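Local coordinates for protein glycerate kinase, putative (Thermotoga maritima, PDB 2B8N) that phosphorylates D-glycerate to 2-phosphoglycerate at the expense of ATP, with magnesium as cofactor, in the degradation of serine, at residues N338-L343 and N398-A403; K382-M387 and K405-L410. All coordinates share one frame; numbering follows the deposited sequence.

Contact 1. Residues N338-L343 and N398-A403; sequences NQELAL and NDSYNA
The backbones come closest where Glu340, in the first turns of helix 337-348, passes Ser400 at the start of helix 400-406, their CA atoms 5.4 Å apart. The small side chain of Ser400 fits at this close approach: its CB lies 3.6 Å from Gln339 C, while its OG rests beside the CG methylene of Glu340. The extended chain of Glu340 carries its carboxylate to Asn398, whose ND2 donates to OE2 over 2.6 Å with an N-H...O angle of 157°. The donor meets the syn lone pair, and carboxylate and amide lie nearly in one plane, 8° apart. Asn398 is the C-prime residue of the Schellman motif that ends helix 391-396, so the bond ties helix 337-348 to the turn between two successive helices of the MOFRL region. The other end of the amide is held too, since OD1 accepts from the backbone N atoms of Lys330 and Gly331. Gln339 and Tyr401 run side by side in the same direction, with amide and ring turned well out of each other's plane; Gln339 OE1 sits at the ring edge, 3.4 Å from Tyr401 CD2, while NE2 bonds to Thr369 and the tyrosine hydroxyl to Asp370. One turn after Gln339, Leu343 adds the apolar part. With CG anti to the backbone N (chi1 -180°), it lays CD2 3.9 Å from the Ala403 methyl, and Leu395 of helix 391-396 packs against the same leucine.

Contact 2. Residues K382-M387 and K405-L410; sequences KTLKAM and KKSGAL
Ser407 OG, which lies 4.0 Å from Leu384 CG, is gripped from within its own helix end: it bonds to the carbonyl oxygen of Ala403 and, weakly, to that of Leu404. Its chi1 of 44° sets the hydroxyl between the backbone N and the carbonyl carbon, from where it can turn back to the last turn of helix 400-406. That turn finishes in a Schellman motif with Gly408, at positive phi, as C-prime residue: Gly408 N reaches Lys405 O and Ala409 N reaches Leu404 O. Against this helix end packs the last part of helix 380-386, mostly through carbon atoms. Leu384 carries the centre of the interface. The end of its side chain comes near the other segment, bringing CG to 3.9 Å from Ser407 CB and CD2 to 3.8 Å from Lys406 CB, and it crosses the lysine chain at about a right angle. Pro391 of the next helix touches the same leucine. Cut back to alanine, this position would probably leave a gap beside Ser407 and Lys406, with the two helix ends joined mainly by their outer contacts. On the more exposed side, the Lys406 chain starts toward helix 380-386 but its end leads off, where NZ forms a long, weak ion pair with Glu389. Thr383 adds a looser touch, CG2 lying 4.4 Å from Ser407 CA. Met387, modelled as selenomethionine, bends at chi3 (52°), which places its terminal CE 4.0 Å from Lys406 CB and the selenium 3.4 Å from Lys406 O.

How the contacts relate
Both contacts use helix 400-406, contact 1 at its beginning and contact 2 at its end, so this short helix touches both helix 337-348 and helix 380-386. Contact 1 is buried and combines a side-chain hydrogen bond with close backbone approach; contact 2 lies at the surface, farther from the chain's centre, and has no hydrogen bond between its segments, relying on mostly apolar touches. The contacts meet directly: Leu384 CD2 lies 3.4 Å from Ala403 O, and the methyl of that alanine takes part in contact 1, while Leu410 packs against both Gln339 and Tyr401. Each contact sits at a helix end, one before and one after helix 400-406.

Contact 1. Residues N338-L343 and N398-A403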
loop_
_atom_site.group_PDB
_atom_site.type_symbol
_atom_site.label_atom_id
_atom_site.label_comp_id
_atom_site.label_asym_id
_atom_site.label_seq_id
_atom_site.Cartn_x
_atom_site.Cartn_y
_atom_site.Cartn_z
ATOM N N ASN A 338 8.357 2.949 -10.943
ATOM C CA ASN A 338 7.524 2.754 -12.126
ATOM C C ASN A 338 8.071 3.508 -13.349
ATOM O O ASN A 338 7.914 3.066 -14.508
ATOM C CB ASN A 338 6.058 3.111 -11.828
ATOM C CG ASN A 338 5.419 2.175 -10.771
ATOM O OD1 ASN A 338 5.262 0.989 -11.018
ATOM N ND2 ASN A 338 5.042 2.722 -9.607
ATOM N N GLN A 339 8.732 4.630 -13.113
ATOM C CA GLN A 339 9.278 5.418 -14.226
ATOM C C GLN A 339 10.544 4.760 -14.798
ATOM O O GLN A 339 10.794 4.830 -16.017
ATOM C CB GLN A 339 9.534 6.861 -13.799
ATOM C CG GLN A 339 8.267 7.660 -13.583
ATOM C CD GLN A 339 8.482 8.896 -12.747
ATOM O OE1 GLN A 339 9.331 9.713 -13.058
ATOM N NE2 GLN A 339 7.716 9.041 -11.681
ATOM N N GLU A 340 11.316 4.088 -13.937
ATOM C CA GLU A 340 12.489 3.320 -14.399
ATOM C C GLU A 340 12.084 2.079 -15.169
ATOM O O GLU A 340 12.701 1.745 -16.172
ATOM C CB GLU A 340 13.421 2.929 -13.255
ATOM C CG GLU A 340 14.261 4.085 -12.813
ATOM C CD GLU A 340 15.540 3.677 -12.174
ATOM O OE1 GLU A 340 15.846 2.454 -12.138
ATOM O OE2 GLU A 340 16.234 4.612 -11.718
ATOM N N LEU A 341 11.049 1.404 -14.684
ATOM C CA LEU A 341 10.530 0.219 -15.352
ATOM C C LEU A 341 10.079 0.591 -16.788
ATOM O O LEU A 341 10.434 -0.100 -17.743
ATOM C CB LEU A 341 9.396 -0.387 -14.526
ATOM C CG LEU A 341 8.860 -1.763 -14.904
ATOM C CD1 LEU A 341 8.189 -2.443 -13.721
ATOM C CD2 LEU A 341 7.883 -1.702 -16.093
ATOM N N ALA A 342 9.351 1.707 -16.930
ATOM C CA ALA A 342 8.900 2.190 -18.248
ATOM C C ALA A 342 10.058 2.633 -19.146
ATOM O O ALA A 342 10.124 2.238 -20.294
ATOM C CB ALA A 342 7.928 3.335 -18.073
ATOM N N LEU A 343 10.979 3.446 -18.612
ATOM C CA LEU A 343 12.182 3.862 -19.370
ATOM C C LEU A 343 13.088 2.714 -19.863
ATOM O O LEU A 343 13.668 2.786 -20.943
ATOM C CB LEU A 343 13.051 4.810 -18.538
ATOM C CG LEU A 343 14.318 5.294 -19.265
ATOM C CD1 LEU A 343 13.988 5.952 -20.592
ATOM C CD2 LEU A 343 15.068 6.270 -18.420
ATOM N N ASN A 398 19.662 7.411 -12.551
ATOM C CA ASN A 398 18.390 7.389 -11.813
ATOM C C ASN A 398 17.559 8.682 -12.031
ATOM O O ASN A 398 16.985 9.265 -11.101
ATOM C CB ASN A 398 18.629 7.096 -10.316
ATOM C CG ASN A 398 19.195 5.704 -10.064
ATOM O OD1 ASN A 398 20.321 5.556 -9.590
ATOM N ND2 ASN A 398 18.417 4.683 -10.373
ATOM N N ASP A 399 17.501 9.096 -13.291
ATOM C CA ASP A 399 16.821 10.318 -13.719
ATOM C C ASP A 399 15.736 9.970 -14.748
ATOM O O ASP A 399 15.592 10.629 -15.774
ATOM C CB ASP A 399 17.865 11.269 -14.326
ATOM C CG ASP A 399 17.418 12.725 -14.356
ATOM O OD1 ASP A 399 16.667 13.175 -13.461
ATOM O OD2 ASP A 399 17.849 13.428 -15.289
ATOM N N SER A 400 14.990 8.908 -14.470
ATOM C CA SER A 400 13.881 8.460 -15.329
ATOM C C SER A 400 12.812 9.554 -15.567
ATOM O O SER A 400 12.383 9.763 -16.684
ATOM C CB SER A 400 13.251 7.174 -14.724
ATOM O OG SER A 400 13.288 7.165 -13.279
ATOM N N TYR A 401 12.419 10.273 -14.525
ATOM C CA TYR A 401 11.395 11.331 -14.665
ATOM C C TYR A 401 11.664 12.228 -15.851
ATOM O O TYR A 401 10.778 12.435 -16.688
ATOM C CB TYR A 401 11.306 12.200 -13.402
ATOM C CG TYR A 401 10.240 13.270 -13.435
ATOM C CD1 TYR A 401 10.474 14.498 -14.038
ATOM C CD2 TYR A 401 9.008 13.072 -12.836
ATOM C CE1 TYR A 401 9.497 15.503 -14.056
ATOM C CE2 TYR A 401 8.026 14.066 -12.853
ATOM C CZ TYR A 401 8.279 15.278 -13.467
ATOM O OH TYR A 401 7.324 16.263 -13.486
ATOM N N ASN A 402 12.886 12.767 -15.898
ATOM C CA ASN A 402 13.300 13.748 -16.918
ATOM C C ASN A 402 13.348 13.164 -18.322
ATOM O O ASN A 402 12.990 13.837 -19.271
ATOM C CB ASN A 402 14.673 14.362 -16.582
ATOM C CG ASN A 402 14.600 15.425 -15.490
ATOM O OD1 ASN A 402 13.546 15.964 -15.203
ATOM N ND2 ASN A 402 15.732 15.732 -14.892
ATOM N N ALA A 403 13.781 11.915 -18.448
ATOM C CA ALA A 403 13.805 11.247 -19.740
ATOM C C ALA A 403 12.401 11.101 -20.301
ATOM O O ALA A 403 12.188 11.318 -21.498
ATOM C CB ALA A 403 14.449 9.890 -19.614
#

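Contact 2. Residues K382-M387 and K405-L410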
loop_
_atom_site.group_PDB
_atom_site.type_symbol
_atom_site.label_atom_id
_atom_site.label_comp_id
_atom_site.label_asym_id
_atom_site.label_seq_id
_atom_site.Cartn_x
_atom_site.Cartn_y
_atom_site.Cartn_z
ATOM N N LYS A 382 13.792 6.576 -29.601
ATOM C CA LYS A 382 14.269 7.341 -30.751
ATOM C C LYS A 382 13.818 8.825 -30.724
ATOM O O LYS A 382 14.499 9.699 -31.304
ATOM C CB LYS A 382 13.990 6.629 -32.092
ATOM C CG LYS A 382 12.609 6.059 -32.302
ATOM C CD LYS A 382 12.487 5.381 -33.698
ATOM C CE LYS A 382 12.961 3.915 -33.714
ATOM N NZ LYS A 382 14.397 3.772 -34.068
ATOM N N THR A 383 12.709 9.124 -30.042
ATOM C CA THR A 383 12.327 10.521 -29.825
ATOM C C THR A 383 13.435 11.203 -29.015
ATOM O O THR A 383 13.862 12.320 -29.344
ATOM C CB THR A 383 10.977 10.700 -29.077
ATOM O OG1 THR A 383 9.905 10.043 -29.775
ATOM C CG2 THR A 383 10.650 12.183 -28.964
ATOM N N LEU A 384 13.911 10.510 -27.979
ATOM C CA LEU A 384 15.026 10.989 -27.165
ATOM C C LEU A 384 16.357 11.092 -27.922
ATOM O O LEU A 384 17.062 12.112 -27.830
ATOM C CB LEU A 384 15.196 10.093 -25.945
ATOM C CG LEU A 384 14.150 10.284 -24.855
ATOM C CD1 LEU A 384 14.288 9.188 -23.801
ATOM C CD2 LEU A 384 14.253 11.658 -24.211
ATOM N N LYS A 385 16.703 10.049 -28.672
ATOM C CA LYS A 385 17.909 10.092 -29.509
ATOM C C LYS A 385 17.852 11.234 -30.525
ATOM O O LYS A 385 18.837 11.968 -30.683
ATOM C CB LYS A 385 18.156 8.746 -30.198
ATOM C CG LYS A 385 18.495 7.608 -29.212
ATOM C CD LYS A 385 18.503 6.229 -29.878
ATOM C CE LYS A 385 18.892 5.119 -28.881
ATOM N NZ LYS A 385 19.021 3.726 -29.474
ATOM N N ALA A 386 16.700 11.419 -31.176
ATOM C CA ALA A 386 16.531 12.511 -32.147
ATOM C C ALA A 386 16.664 13.885 -31.508
ATOM O O ALA A 386 16.940 14.854 -32.203
ATOM C CB ALA A 386 15.205 12.404 -32.852
HETATM N N MSE A 387 16.462 13.987 -30.198
HETATM C CA MSE A 387 16.745 15.243 -29.492
HETATM C C MSE A 387 18.201 15.371 -28.996
HETATM O O MSE A 387 18.578 16.380 -28.388
HETATM C CB MSE A 387 15.793 15.392 -28.334
HETATM C CG MSE A 387 14.358 15.537 -28.751
HETATM SE SE MSE A 387 13.255 15.320 -27.162
HETATM C CE MSE A 387 14.152 16.672 -25.940
ATOM N N LYS A 405 9.613 12.962 -19.326
ATOM C CA LYS A 405 9.031 14.291 -19.622
ATOM C C LYS A 405 9.451 14.787 -21.014
ATOM O O LYS A 405 8.634 15.309 -21.764
ATOM C CB LYS A 405 9.396 15.356 -18.569
ATOM N N LYS A 406 10.724 14.600 -21.351
ATOM C CA LYS A 406 11.280 15.064 -22.623
ATOM C C LYS A 406 10.687 14.347 -23.822
ATOM O O LYS A 406 10.756 14.836 -24.944
ATOM C CB LYS A 406 12.800 14.851 -22.674
ATOM C CG LYS A 406 13.611 15.872 -21.920
ATOM C CD LYS A 406 15.089 15.512 -21.927
ATOM C CE LYS A 406 15.873 16.389 -20.965
ATOM N NZ LYS A 406 15.800 17.794 -21.394
ATOM N N SER A 407 10.141 13.172 -23.600
ATOM C CA SER A 407 9.616 12.393 -24.695
ATOM C C SER A 407 8.096 12.206 -24.582
ATOM O O SER A 407 7.520 11.339 -25.259
ATOM C CB SER A 407 10.331 11.043 -24.719
ATOM O OG SER A 407 10.426 10.516 -23.410
ATOM N N GLY A 408 7.457 13.010 -23.724
ATOM C CA GLY A 408 6.001 13.007 -23.573
ATOM C C GLY A 408 5.451 11.684 -23.114
ATOM O O GLY A 408 4.397 11.244 -23.585
ATOM N N ALA A 409 6.160 11.041 -22.190
ATOM C CA ALA A 409 5.866 9.663 -21.805
ATOM C C ALA A 409 5.616 9.507 -20.300
ATOM O O ALA A 409 5.606 8.387 -19.784
ATOM C CB ALA A 409 7.006 8.769 -22.258
ATOM N N LEU A 410 5.398 10.620 -19.598
ATOM C CA LEU A 410 5.015 10.569 -18.186
ATOM C C LEU A 410 3.510 10.299 -18.074
ATOM O O LEU A 410 2.726 10.884 -18.814
ATOM C CB LEU A 410 5.332 11.885 -17.459
ATOM C CG LEU A 410 6.750 12.114 -16.936
ATOM C CD1 LEU A 410 6.837 13.489 -16.302
ATOM C CD2 LEU A 410 7.190 11.033 -15.926
#